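Local coordinates for tubulin-like protein CetZ (Methanosaeta thermophila, PDB 3ZID) that binds and hydrolyses GTP as an archaeal relative of tubulin and FtsZ, and is probably involved in controlling cell shape, at residues 75-80 with 150-155; 143-148 with 175-180; 276-281 with 306-311. All coordinates share one frame; numbering follows the deposited sequence.

From the N terminus, the first segment met is 75-80, at the start of helix 79-98. Contact 1 closes the loop that begins there when helix 150-165 returns beside it. Before that happens, residues 143-148 have opened contact 2, which closes at 175-180, where strand 172-175 ends and helix 176-179 begins. The two loops therefore cross rather than nest, and they touch where Leu153 packs on Pro144. Both lie around the nucleotide in the GTPase domain, their centres about 16 Å apart. Contact 3 follows in series, pairing strands 270-279 and 302-309, joined in sequence through helix 286-296; its nearest atoms are about 18 Å from those of contact 2.

Contact 1 of 3, residues 75-80 with 150-155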
loop_
_atom_site.group_PDB
_atom_site.type_symbol
_atom_site.label_atom_id
_atom_site.label_comp_id
_atom_site.label_asym_id
_atom_site.label_seq_id
_atom_site.Cartn_x
_atom_site.Cartn_y
_atom_site.Cartn_z
ATOM N N VAL A 75 20.425 7.008 2.397
ATOM C CA VAL A 75 19.888 5.668 2.591
ATOM C C VAL A 75 19.840 4.892 1.271
ATOM O O VAL A 75 20.225 3.726 1.214
ATOM C CB VAL A 75 18.493 5.702 3.253
ATOM C CG1 VAL A 75 17.858 4.328 3.214
ATOM C CG2 VAL A 75 18.610 6.196 4.681
ATOM N N GLY A 76 19.413 5.562 0.206
ATOM C CA GLY A 76 19.243 4.923 -1.078
ATOM C C GLY A 76 18.257 3.773 -1.008
ATOM O O GLY A 76 17.187 3.905 -0.437
ATOM N N ALA A 77 18.622 2.627 -1.568
ATOM C CA ALA A 77 17.735 1.466 -1.494
ATOM C C ALA A 77 18.250 0.456 -0.472
ATOM O O ALA A 77 17.841 -0.707 -0.466
ATOM C CB ALA A 77 17.583 0.819 -2.865
ATOM N N ASN A 78 19.137 0.919 0.403
ATOM C CA ASN A 78 19.741 0.069 1.424
ATOM C C ASN A 78 18.907 0.001 2.693
ATOM O O ASN A 78 18.919 0.928 3.495
ATOM C CB ASN A 78 21.147 0.580 1.747
ATOM C CG ASN A 78 21.949 -0.379 2.622
ATOM O OD1 ASN A 78 21.405 -1.162 3.404
ATOM N ND2 ASN A 78 23.261 -0.312 2.487
ATOM N N ARG A 79 18.188 -1.102 2.874
ATOM C CA ARG A 79 17.303 -1.248 4.028
ATOM C C ARG A 79 18.059 -1.298 5.352
ATOM O O ARG A 79 17.537 -0.860 6.378
ATOM C CB ARG A 79 16.394 -2.467 3.849
ATOM C CG ARG A 79 15.373 -2.217 2.722
ATOM C CD ARG A 79 14.424 -3.379 2.466
ATOM N NE ARG A 79 14.264 -4.304 3.590
ATOM C CZ ARG A 79 13.354 -4.185 4.549
ATOM N NH1 ARG A 79 12.516 -3.160 4.561
ATOM N NH2 ARG A 79 13.288 -5.096 5.501
ATOM N N SER A 80 19.292 -1.806 5.334
ATOM C CA SER A 80 20.086 -1.836 6.559
ATOM C C SER A 80 20.351 -0.422 7.044
ATOM O O SER A 80 20.179 -0.112 8.227
ATOM C CB SER A 80 21.422 -2.573 6.356
ATOM O OG SER A 80 21.282 -3.978 6.504
ATOM N N THR A 150 16.810 -5.781 -9.336
ATOM C CA THR A 150 17.028 -6.826 -8.357
ATOM C C THR A 150 16.853 -6.368 -6.918
ATOM O O THR A 150 16.247 -7.070 -6.117
ATOM C CB THR A 150 18.460 -7.378 -8.500
ATOM O OG1 THR A 150 18.688 -7.766 -9.859
ATOM C CG2 THR A 150 18.682 -8.558 -7.573
ATOM N N ILE A 151 17.419 -5.208 -6.596
ATOM C CA ILE A 151 17.342 -4.653 -5.253
ATOM C C ILE A 151 15.908 -4.329 -4.861
ATOM O O ILE A 151 15.483 -4.587 -3.737
ATOM C CB ILE A 151 18.214 -3.395 -5.113
ATOM C CG1 ILE A 151 19.684 -3.798 -5.159
ATOM C CG2 ILE A 151 17.966 -2.715 -3.778
ATOM C CD1 ILE A 151 20.072 -4.790 -4.055
ATOM N N TYR A 152 15.170 -3.758 -5.798
ATOM C CA TYR A 152 13.775 -3.435 -5.563
ATOM C C TYR A 152 12.977 -4.697 -5.207
ATOM O O TYR A 152 12.194 -4.703 -4.242
ATOM C CB TYR A 152 13.200 -2.728 -6.788
ATOM C CG TYR A 152 13.535 -1.251 -6.823
ATOM C CD1 TYR A 152 14.178 -0.635 -5.750
ATOM C CD2 TYR A 152 13.246 -0.478 -7.941
ATOM C CE1 TYR A 152 14.494 0.722 -5.779
ATOM C CE2 TYR A 152 13.562 0.877 -7.981
ATOM C CZ TYR A 152 14.189 1.468 -6.898
ATOM O OH TYR A 152 14.502 2.810 -6.942
ATOM N N LEU A 153 13.194 -5.768 -5.965
ATOM C CA LEU A 153 12.481 -7.015 -5.707
ATOM C C LEU A 153 12.875 -7.648 -4.380
ATOM O O LEU A 153 12.029 -8.177 -3.661
ATOM C CB LEU A 153 12.667 -8.010 -6.844
ATOM C CG LEU A 153 12.244 -7.541 -8.229
ATOM C CD1 LEU A 153 12.497 -8.644 -9.246
ATOM C CD2 LEU A 153 10.780 -7.147 -8.213
ATOM N N GLN A 154 14.160 -7.598 -4.062
ATOM C CA GLN A 154 14.649 -8.159 -2.813
ATOM C C GLN A 154 14.130 -7.422 -1.606
ATOM O O GLN A 154 13.725 -8.036 -0.628
ATOM C CB GLN A 154 16.171 -8.131 -2.754
ATOM C CG GLN A 154 16.896 -8.958 -3.769
ATOM C CD GLN A 154 18.389 -8.825 -3.584
ATOM O OE1 GLN A 154 18.846 -8.199 -2.623
ATOM N NE2 GLN A 154 19.161 -9.386 -4.510
ATOM N N ASN A 155 14.176 -6.098 -1.682
ATOM C CA ASN A 155 13.685 -5.241 -0.629
ATOM C C ASN A 155 12.213 -5.525 -0.393
ATOM O O ASN A 155 11.752 -5.585 0.752
ATOM C CB ASN A 155 13.864 -3.775 -1.026
ATOM C CG ASN A 155 15.293 -3.300 -0.880
ATOM O OD1 ASN A 155 16.119 -3.977 -0.276
ATOM N ND2 ASN A 155 15.583 -2.112 -1.414
HETATM O O HOH W 1 18.471 -3.312 0.877
#
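Asn155, in the second turn of helix 150-165, reaches Ala77 and Arg79 where helix 79-98 begins, joining two helices of the Rossmann-like GTPase domain shared by tubulin and FtsZ. The loop leading into helix 79-98 makes a type II' beta turn from Val75 to Asn78, in which Gly76 touches the bound GDP. Asn78 then stands at the N-cap.

The Asn155 side chain leaves its helix with CG anti to its own carbonyl carbon (chi1 -77°), which brings the amide across to the turn. Asn155 CB lies 3.6 Å from Arg79 CD, and Asn155 CG is 3.5 Å from that same methylene, as the two side chains slide past each other in opposite directions. Asn155 ND2 donates to a lone pair of Ala77 O at 2.8 Å, with 153° at the hydrogen, and also bonds to Ser113 O. Asn155 OD1 lies 3.3 Å from Arg79 CD and accepts from a water at 2.7 Å, which donates to Ala77 O and accepts from Arg79 N. With both ends of the amide engaged, its rotation is fixed. A bend about the Arg79 CG-CD bond (chi3 22°) turns NE aside, and the guanidinium forms a salt bridge with Glu162 while Asn155 O lies over one face. Beside the polar link, Ala77 CB packs against Ile151 CG2 at 3.7 Å and meets the Tyr152 ring obliquely at CE1, 4.2 Å away.

Contact 2 of 3, residues 143-148 with 175-180. With GDP (guanosine-5'-diphosphate), chain C.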
loop_
_atom_site.group_PDB
_atom_site.type_symbol
_atom_site.label_atom_id
_atom_site.label_comp_id
_atom_site.label_asym_id
_atom_site.label_seq_id
_atom_site.Cartn_x
_atom_site.Cartn_y
_atom_site.Cartn_z
ATOM N N LEU A 143 3.711 -2.099 -4.200
ATOM C CA LEU A 143 4.611 -3.109 -4.786
ATOM C C LEU A 143 5.317 -2.594 -6.019
ATOM O O LEU A 143 4.761 -1.752 -6.727
ATOM C CB LEU A 143 3.816 -4.361 -5.179
ATOM C CG LEU A 143 2.892 -4.883 -4.091
ATOM C CD1 LEU A 143 2.094 -6.060 -4.600
ATOM C CD2 LEU A 143 3.699 -5.250 -2.858
ATOM N N PRO A 144 6.523 -3.123 -6.314
ATOM C CA PRO A 144 7.335 -2.615 -7.425
ATOM C C PRO A 144 6.773 -2.955 -8.799
ATOM O O PRO A 144 5.918 -3.823 -8.918
ATOM C CB PRO A 144 8.694 -3.316 -7.222
ATOM C CG PRO A 144 8.357 -4.578 -6.520
ATOM C CD PRO A 144 7.198 -4.228 -5.608
ATOM N N PHE A 145 7.215 -2.225 -9.821
ATOM C CA PHE A 145 7.022 -2.653 -11.210
ATOM C C PHE A 145 7.751 -3.977 -11.413
ATOM O O PHE A 145 8.795 -4.187 -10.826
ATOM C CB PHE A 145 7.592 -1.629 -12.177
ATOM C CG PHE A 145 6.907 -0.313 -12.139
ATOM C CD1 PHE A 145 5.592 -0.189 -12.545
ATOM C CD2 PHE A 145 7.595 0.823 -11.715
ATOM C CE1 PHE A 145 4.958 1.035 -12.522
ATOM C CE2 PHE A 145 6.979 2.052 -11.697
ATOM C CZ PHE A 145 5.647 2.161 -12.102
ATOM N N ARG A 146 7.176 -4.873 -12.208
ATOM C CA ARG A 146 7.742 -6.205 -12.471
ATOM C C ARG A 146 9.215 -6.191 -12.883
ATOM O O ARG A 146 10.031 -6.961 -12.362
ATOM C CB ARG A 146 6.897 -6.895 -13.547
ATOM C CG ARG A 146 7.357 -8.276 -14.012
ATOM C CD ARG A 146 6.308 -8.794 -14.988
ATOM N NE ARG A 146 5.114 -9.206 -14.248
ATOM C CZ ARG A 146 3.879 -9.232 -14.742
ATOM N NH1 ARG A 146 3.645 -8.827 -15.982
ATOM N NH2 ARG A 146 2.869 -9.628 -13.980
ATOM N N GLU A 147 9.560 -5.304 -13.806
ATOM C CA GLU A 147 10.918 -5.281 -14.311
ATOM C C GLU A 147 11.714 -4.147 -13.691
ATOM O O GLU A 147 12.649 -3.627 -14.290
ATOM C CB GLU A 147 10.949 -5.226 -15.840
ATOM C CG GLU A 147 10.532 -6.539 -16.504
ATOM C CD GLU A 147 10.244 -6.385 -17.990
ATOM O OE1 GLU A 147 10.399 -5.261 -18.516
ATOM O OE2 GLU A 147 9.849 -7.385 -18.629
ATOM N N GLU A 148 11.343 -3.764 -12.476
ATOM C CA GLU A 148 12.260 -2.986 -11.666
ATOM C C GLU A 148 13.371 -3.916 -11.221
ATOM O O GLU A 148 13.212 -5.143 -11.225
ATOM C CB GLU A 148 11.571 -2.297 -10.488
ATOM C CG GLU A 148 11.058 -0.910 -10.861
ATOM C CD GLU A 148 10.323 -0.214 -9.733
ATOM O OE1 GLU A 148 9.665 -0.899 -8.920
ATOM O OE2 GLU A 148 10.410 1.032 -9.665
ATOM N N ASP A 175 -0.501 -2.556 -6.298
ATOM C CA ASP A 175 0.409 -3.183 -7.258
ATOM C C ASP A 175 0.758 -2.235 -8.402
ATOM O O ASP A 175 -0.022 -2.066 -9.325
ATOM C CB ASP A 175 -0.205 -4.464 -7.809
ATOM C CG ASP A 175 0.764 -5.245 -8.708
ATOM O OD1 ASP A 175 1.946 -4.842 -8.838
ATOM O OD2 ASP A 175 0.351 -6.292 -9.248
ATOM N N ASN A 176 1.942 -1.627 -8.344
ATOM C CA ASN A 176 2.354 -0.692 -9.392
ATOM C C ASN A 176 2.293 -1.331 -10.779
ATOM O O ASN A 176 1.944 -0.677 -11.756
ATOM C CB ASN A 176 3.774 -0.160 -9.144
ATOM C CG ASN A 176 3.809 1.101 -8.289
ATOM O OD1 ASN A 176 2.771 1.628 -7.870
ATOM N ND2 ASN A 176 5.026 1.587 -8.012
ATOM N N GLN A 177 2.625 -2.614 -10.859
ATOM C CA GLN A 177 2.691 -3.287 -12.150
ATOM C C GLN A 177 1.332 -3.383 -12.797
ATOM O O GLN A 177 1.150 -2.984 -13.944
ATOM C CB GLN A 177 3.309 -4.685 -12.004
ATOM C CG GLN A 177 3.559 -5.400 -13.333
ATOM C CD GLN A 177 4.415 -4.579 -14.287
ATOM O OE1 GLN A 177 5.485 -4.092 -13.911
ATOM N NE2 GLN A 177 3.949 -4.426 -15.529
ATOM N N TYR A 178 0.368 -3.887 -12.044
ATOM C CA TYR A 178 -0.973 -4.039 -12.569
ATOM C C TYR A 178 -1.561 -2.672 -12.920
ATOM O O TYR A 178 -2.297 -2.537 -13.899
ATOM C CB TYR A 178 -1.853 -4.738 -11.536
ATOM C CG TYR A 178 -3.248 -4.999 -12.052
ATOM C CD1 TYR A 178 -3.464 -5.927 -13.069
ATOM C CD2 TYR A 178 -4.344 -4.278 -11.570
ATOM C CE1 TYR A 178 -4.736 -6.167 -13.555
ATOM C CE2 TYR A 178 -5.623 -4.504 -12.066
ATOM C CZ TYR A 178 -5.810 -5.452 -13.054
ATOM O OH TYR A 178 -7.074 -5.686 -13.556
ATOM N N LEU A 179 -1.192 -1.648 -12.153
ATOM C CA LEU A 179 -1.794 -0.328 -12.325
ATOM C C LEU A 179 -1.011 0.521 -13.323
ATOM O O LEU A 179 -1.491 1.563 -13.770
ATOM C CB LEU A 179 -1.907 0.395 -10.981
ATOM C CG LEU A 179 -2.793 -0.289 -9.927
ATOM C CD1 LEU A 179 -2.822 0.507 -8.623
ATOM C CD2 LEU A 179 -4.214 -0.495 -10.441
ATOM N N LYS A 180 0.169 0.028 -13.700
ATOM C CA LYS A 180 1.087 0.688 -14.630
ATOM C C LYS A 180 0.407 1.155 -15.909
ATOM O O LYS A 180 -0.281 0.380 -16.579
ATOM C CB LYS A 180 2.213 -0.271 -15.017
ATOM C CG LYS A 180 3.308 0.331 -15.889
ATOM C CD LYS A 180 4.293 -0.745 -16.311
ATOM C CE LYS A 180 3.621 -1.678 -17.343
ATOM N NZ LYS A 180 4.523 -2.722 -17.942
HETATM P PB GDP C . 12.381 5.394 -0.613
HETATM O O1B GDP C . 11.415 4.773 0.382
HETATM O O2B GDP C . 12.190 6.898 -0.647
HETATM O O3B GDP C . 13.796 5.048 -0.182
HETATM O O3A GDP C . 12.158 4.740 -2.060
HETATM P PA GDP C . 10.794 4.898 -2.892
HETATM O O1A GDP C . 10.989 5.797 -4.063
HETATM O O2A GDP C . 9.609 5.305 -2.043
HETATM O "O5'" GDP C . 10.590 3.381 -3.327
HETATM C "C5'" GDP C . 10.749 3.030 -4.692
HETATM C "C4'" GDP C . 9.552 2.180 -5.092
HETATM O "O4'" GDP C . 8.383 2.997 -5.007
HETATM C "C3'" GDP C . 9.702 1.765 -6.530
HETATM O "O3'" GDP C . 8.969 0.552 -6.681
HETATM C "C2'" GDP C . 9.023 2.890 -7.263
HETATM O "O2'" GDP C . 8.518 2.416 -8.506
HETATM C "C1'" GDP C . 7.882 3.234 -6.327
HETATM N N9 GDP C . 7.469 4.637 -6.334
HETATM C C8 GDP C . 8.249 5.722 -6.163
HETATM N N7 GDP C . 7.497 6.849 -6.167
HETATM C C5 GDP C . 6.215 6.468 -6.344
HETATM C C6 GDP C . 4.915 7.139 -6.425
HETATM O O6 GDP C . 4.843 8.373 -6.364
HETATM N N1 GDP C . 3.830 6.384 -6.589
HETATM C C2 GDP C . 3.885 5.048 -6.679
HETATM N N2 GDP C . 2.731 4.372 -6.855
HETATM N N3 GDP C . 5.040 4.343 -6.610
HETATM C C4 GDP C . 6.205 5.006 -6.436
HETATM O O HOH W 2 8.518 -3.145 -14.856
#
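Asn176, whose CB rests on the Phe145 ring, and Glu148 grip the nucleotide from the 175-180 and 143-148 segments respectively. The Asn176 amide reads the guanine edge with both its ends, Asn176 OD1 accepting from GDP N2 at 2.9 Å while Asn176 ND2 donates to GDP N3 at 3.1 Å. Glu148 takes both ribose hydroxyls, GDP O2' donating a hydrogen bond to Glu148 OE2 at 2.6 Å and GDP O3' to Glu148 OE1 at 2.8 Å. Phe145 N also donates to Glu148 OE1, from above the carboxylate plane, and so helps to position this ribose-binding group. Two bonds join the segments directly. Asn176 N donates to Leu143 O at 3.3 Å, from above the carbonyl plane, and Gln177 OE1 accepts from Arg146 N, a bond modelled very short, at 2.5 Å, so that its exact length is doubtful.

The loop 143-148 and the short helix 176-179 follow neighbouring parallel strands, 136-143 and 172-175, at the C-terminal edge of the Rossmann-like sheet, the usual nucleotide-binding side of such a fold. Residues 145-148 form a type I beta turn, and Asp175 N-caps helix 176-179 by accepting from Gln177 N.

Further out, Asn176 CB makes its CH-pi contact over one face of the Phe145 ring, 4.0 Å from the centroid and offset toward the rim. Ring and amide planes lie 31° apart. Lys180 CG approaches the ring obliquely, 3.8 Å from Phe145 CE1. A bend at chi2 (55°) turns the Gln177 amide back toward the loop, and Gln177 CG lies over the centre of the poorly ordered Arg146 guanidinium.

Contact 3 of 3, residues 276-281 with 306-311; sequences VIQGSR and GIVIKK
Gln278 and Val308 lie side by side and point the same way from paired parallel strands, with Gln278 NE2 3.7 Å from Val308 CG1. Lys310 comes in at a slant beyond them, its CD 3.6 Å from Gln278 NE2, so the NE2 end of the amide touches both the valine methyl and the lysine chain. From Gln278 CB the chain runs extended, chi1 -180° placing CG opposite the backbone N, and carries the amide clear of the sheet. There OE1 accepts from Arg315, while NE2 bonds weakly to Glu206, which is also the salt-bridge partner of Lys310. On this same face Val276 CG1 packs against Val308 CG2 at 3.8 Å, with Phe203 and Ala207 of helix 186-210 against Val276 and Ser210 of the same helix against Val308.

The opposite face carries Ile277, Ile307 and Ile309. Past the strand end, Arg281 crosses Ile309 at an angle, and Ile309 CD1 sits over one face of the guanidinium, toward its rim and 3.3 Å from Arg281 NH1.

Between these faces the two strands, which precede and follow helix 286-296 in a beta-alpha-beta unit of the mixed sheet, are joined by backbone bonds. Ile277 N donates to Gly306 O at 2.8 Å, and Val308 N to Ile277 O and Gly279 N to Val308 O continue the pairing. With an alanine at Gln278, Arg315 NE would probably lose this acceptor and a gap would open beside Val308 and Lys310. On the Val276-Val308 face the packing passes from apolar to polar at Gln278 and Lys310, whose shared partner Glu206, bonded only weakly to Gln278, probably helps to keep the two side chains together.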
loop_
_atom_site.group_PDB
_atom_site.type_symbol
_atom_site.label_atom_id
_atom_site.label_comp_id
_atom_site.label_asym_id
_atom_site.label_seq_id
_atom_site.Cartn_x
_atom_site.Cartn_y
_atom_site.Cartn_z
ATOM N N VAL A 276 -19.082 -0.659 0.453
ATOM C CA VAL A 276 -19.733 0.595 0.796
ATOM C C VAL A 276 -20.323 1.195 -0.465
ATOM O O VAL A 276 -19.618 1.367 -1.454
ATOM C CB VAL A 276 -18.743 1.626 1.417
ATOM C CG1 VAL A 276 -19.484 2.917 1.813
ATOM C CG2 VAL A 276 -18.049 1.033 2.613
ATOM N N ILE A 277 -21.627 1.464 -0.432
ATOM C CA ILE A 277 -22.328 2.114 -1.535
ATOM C C ILE A 277 -22.652 3.544 -1.140
ATOM O O ILE A 277 -23.256 3.792 -0.092
ATOM C CB ILE A 277 -23.676 1.433 -1.858
ATOM C CG1 ILE A 277 -23.541 -0.085 -1.848
ATOM C CG2 ILE A 277 -24.226 1.943 -3.206
ATOM C CD1 ILE A 277 -23.030 -0.616 -3.135
ATOM N N GLN A 278 -22.240 4.483 -1.972
ATOM C CA GLN A 278 -22.462 5.887 -1.682
ATOM C C GLN A 278 -23.121 6.567 -2.860
ATOM O O GLN A 278 -22.697 6.375 -3.995
ATOM C CB GLN A 278 -21.130 6.570 -1.381
ATOM C CG GLN A 278 -21.247 8.042 -1.052
ATOM C CD GLN A 278 -19.895 8.649 -0.698
ATOM O OE1 GLN A 278 -18.987 8.698 -1.518
ATOM N NE2 GLN A 278 -19.754 9.073 0.545
ATOM N N GLY A 279 -24.125 7.398 -2.598
ATOM C CA GLY A 279 -24.736 8.154 -3.676
ATOM C C GLY A 279 -26.044 8.799 -3.259
ATOM O O GLY A 279 -26.455 8.653 -2.108
ATOM N N SER A 280 -26.669 9.535 -4.180
ATOM C CA SER A 280 -27.963 10.167 -3.899
ATOM C C SER A 280 -28.967 9.124 -3.465
ATOM O O SER A 280 -28.965 8.001 -3.956
ATOM C CB SER A 280 -28.489 10.937 -5.112
ATOM O OG SER A 280 -27.602 11.979 -5.470
ATOM N N ARG A 281 -29.836 9.510 -2.543
ATOM C CA ARG A 281 -30.790 8.590 -1.945
ATOM C C ARG A 281 -31.642 7.896 -3.031
ATOM O O ARG A 281 -31.998 6.721 -2.916
ATOM C CB ARG A 281 -31.683 9.365 -0.957
ATOM C CG ARG A 281 -32.686 8.545 -0.166
ATOM C CD ARG A 281 -33.604 9.477 0.654
ATOM N NE ARG A 281 -32.912 10.278 1.657
ATOM C CZ ARG A 281 -32.538 9.860 2.870
ATOM N NH1 ARG A 281 -32.781 8.616 3.288
ATOM N NH2 ARG A 281 -31.922 10.706 3.679
ATOM N N GLY A 306 -22.214 -1.190 3.846
ATOM C CA GLY A 306 -22.540 0.111 4.376
ATOM C C GLY A 306 -23.157 0.944 3.267
ATOM O O GLY A 306 -22.733 0.878 2.126
ATOM N N ILE A 307 -24.176 1.720 3.601
ATOM C CA ILE A 307 -24.735 2.656 2.649
ATOM C C ILE A 307 -24.500 4.072 3.167
ATOM O O ILE A 307 -24.712 4.345 4.347
ATOM C CB ILE A 307 -26.214 2.362 2.400
ATOM C CG1 ILE A 307 -26.403 0.856 2.232
ATOM C CG2 ILE A 307 -26.679 3.013 1.148
ATOM C CD1 ILE A 307 -27.834 0.395 2.373
ATOM N N VAL A 308 -23.978 4.949 2.308
ATOM C CA VAL A 308 -23.758 6.333 2.694
ATOM C C VAL A 308 -24.495 7.237 1.725
ATOM O O VAL A 308 -24.201 7.251 0.541
ATOM C CB VAL A 308 -22.258 6.722 2.690
ATOM C CG1 VAL A 308 -22.082 8.147 3.227
ATOM C CG2 VAL A 308 -21.450 5.734 3.530
ATOM N N ILE A 309 -25.445 8.003 2.240
ATOM C CA ILE A 309 -26.159 8.941 1.416
ATOM C C ILE A 309 -25.343 10.198 1.228
ATOM O O ILE A 309 -24.922 10.835 2.186
ATOM C CB ILE A 309 -27.530 9.254 2.007
ATOM C CG1 ILE A 309 -28.276 7.934 2.221
ATOM C CG2 ILE A 309 -28.295 10.252 1.084
ATOM C CD1 ILE A 309 -29.583 8.073 2.887
ATOM N N LYS A 310 -25.113 10.544 -0.024
ATOM C CA LYS A 310 -24.377 11.742 -0.344
ATOM C C LYS A 310 -24.680 12.024 -1.800
ATOM O O LYS A 310 -24.567 11.131 -2.647
ATOM C CB LYS A 310 -22.871 11.527 -0.134
ATOM C CG LYS A 310 -22.034 12.771 -0.365
ATOM C CD LYS A 310 -20.542 12.411 -0.440
ATOM C CE LYS A 310 -19.658 13.611 -0.773
ATOM N NZ LYS A 310 -18.241 13.192 -0.996
ATOM N N LYS A 311 -25.061 13.262 -2.090
ATOM C CA LYS A 311 -25.455 13.654 -3.439
ATOM C C LYS A 311 -24.441 13.283 -4.519
ATOM O O LYS A 311 -23.279 13.683 -4.472
ATOM C CB LYS A 311 -25.765 15.158 -3.499
ATOM C CG LYS A 311 -26.266 15.632 -4.866
ATOM C CD LYS A 311 -26.801 17.057 -4.807
ATOM C CE LYS A 311 -27.382 17.518 -6.150
ATOM N NZ LYS A 311 -28.555 16.694 -6.571
#